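Local atomic coordinates of rhamnosidase B (Bacillus sp., PDB entry 2OKX), a protein that probably cleaves terminal alpha-L-rhamnose from glycosides, as a glycoside hydrolase of family 78 that works with inversion of the anomeric configuration. Residues R638-A641 against G645-A648. Residues are numbered along the deposited sequence; the frame is centred on the assembly and turned at random.
Sequences REYA and GNEA
The ring of Y640 and the amide of N646 are the flat groups that approach each other where helix 627-644 ends and, after a short turn, helix 647-665 begins in the alpha-helical barrel of this rhamnosidase. They meet through the end of the tyrosine, whose hydroxyl comes near the end of the N646 side chain. The ring itself packs edge-to-face with F649 of the second helix, while V597 and L601 of helix 595-603 and Y588 of helix 577-590 also touch this side chain. With CG anti to the backbone N (chi1 172°), the ring is carried along so that its hydroxyl approaches N646. Tyrosine suits the place because its ring fills a buried spot between helices and its hydroxyl makes a weak hydrogen bond to E598.

A641 lies one residue on, and its small methyl lets the helix pack against L712 of helix 696-715. Its carbonyl holds the turn: G645 N binds A641 O at 2.7 Å, and N646 N adds a weak, longer bond to the same oxygen. G645 is the first residue to leave the helix, and its positive phi (72°) is easily adopted without a side chain. N646 follows as the N-cap residue of helix 647-665, a position where asparagine is common, and is also the centre of an inverse gamma turn. A weak bond from E647 N to G645 O, 3.1 Å, closes the inverse gamma turn. At the shared acceptor, G645 N lies above the carbonyl plane of A641, 36° out of it.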
loop_
_atom_site.group_PDB
_atom_site.type_symbol
_atom_site.label_atom_id
_atom_site.label_comp_id
_atom_site.label_asym_id
_atom_site.label_seq_id
_atom_site.Cartn_x
_atom_site.Cartn_y
_atom_site.Cartn_z
ATOM N N ARG A 638 19.582 12.151 6.117
ATOM C CA ARG A 638 20.208 13.449 6.302
ATOM C C ARG A 638 19.153 14.478 6.698
ATOM O O ARG A 638 19.334 15.234 7.651
ATOM C CB ARG A 638 20.888 13.920 5.014
ATOM C CG ARG A 638 21.387 15.354 5.130
ATOM C CD ARG A 638 21.948 15.914 3.842
ATOM N NE ARG A 638 22.384 17.294 4.044
ATOM C CZ ARG A 638 23.044 18.019 3.146
ATOM N NH1 ARG A 638 23.352 17.502 1.964
ATOM N NH2 ARG A 638 23.403 19.262 3.434
ATOM N N GLU A 639 18.050 14.503 5.955
ATOM C CA GLU A 639 16.982 15.457 6.226
ATOM C C GLU A 639 16.373 15.268 7.608
ATOM O O GLU A 639 16.017 16.239 8.268
ATOM C CB GLU A 639 15.920 15.369 5.128
ATOM C CG GLU A 639 16.408 15.961 3.814
ATOM C CD GLU A 639 15.469 15.728 2.649
ATOM O OE1 GLU A 639 15.601 16.447 1.640
ATOM O OE2 GLU A 639 14.613 14.825 2.725
ATOM N N TYR A 640 16.269 14.021 8.057
ATOM C CA TYR A 640 15.718 13.743 9.376
ATOM C C TYR A 640 16.687 14.218 10.454
ATOM O O TYR A 640 16.282 14.814 11.451
ATOM C CB TYR A 640 15.472 12.242 9.554
ATOM C CG TYR A 640 15.080 11.869 10.964
ATOM C CD1 TYR A 640 13.768 12.027 11.415
ATOM C CD2 TYR A 640 16.033 11.391 11.865
ATOM C CE1 TYR A 640 13.417 11.717 12.730
ATOM C CE2 TYR A 640 15.695 11.081 13.180
ATOM C CZ TYR A 640 14.388 11.242 13.606
ATOM O OH TYR A 640 14.059 10.918 14.900
ATOM N N ALA A 641 17.969 13.933 10.253
ATOM C CA ALA A 641 18.996 14.333 11.207
ATOM C C ALA A 641 19.053 15.854 11.330
ATOM O O ALA A 641 19.221 16.391 12.428
ATOM C CB ALA A 641 20.356 13.790 10.769
ATOM N N GLY A 645 17.924 17.526 14.557
ATOM C CA GLY A 645 19.179 17.893 15.182
ATOM C C GLY A 645 19.605 16.737 16.069
ATOM O O GLY A 645 20.363 16.914 17.020
ATOM N N ASN A 646 19.109 15.544 15.744
ATOM C CA ASN A 646 19.402 14.336 16.510
ATOM C C ASN A 646 20.724 13.693 16.085
ATOM O O ASN A 646 20.750 12.790 15.250
ATOM C CB ASN A 646 18.246 13.340 16.351
ATOM C CG ASN A 646 18.353 12.152 17.296
ATOM O OD1 ASN A 646 17.404 11.381 17.446
ATOM N ND2 ASN A 646 19.506 11.997 17.931
ATOM N N GLU A 647 21.817 14.170 16.671
ATOM C CA GLU A 647 23.147 13.654 16.366
ATOM C C GLU A 647 23.302 12.183 16.733
ATOM O O GLU A 647 24.028 11.447 16.067
ATOM C CB GLU A 647 24.213 14.484 17.091
ATOM C CG GLU A 647 24.517 15.815 16.414
ATOM C CD GLU A 647 25.501 16.667 17.198
ATOM O OE1 GLU A 647 26.054 17.625 16.617
ATOM O OE2 GLU A 647 25.715 16.386 18.396
ATOM N N ALA A 648 22.621 11.759 17.793
ATOM C CA ALA A 648 22.686 10.371 18.234
ATOM C C ALA A 648 22.203 9.449 17.124
ATOM O O ALA A 648 22.796 8.397 16.877
ATOM C CB ALA A 648 21.840 10.177 19.484
#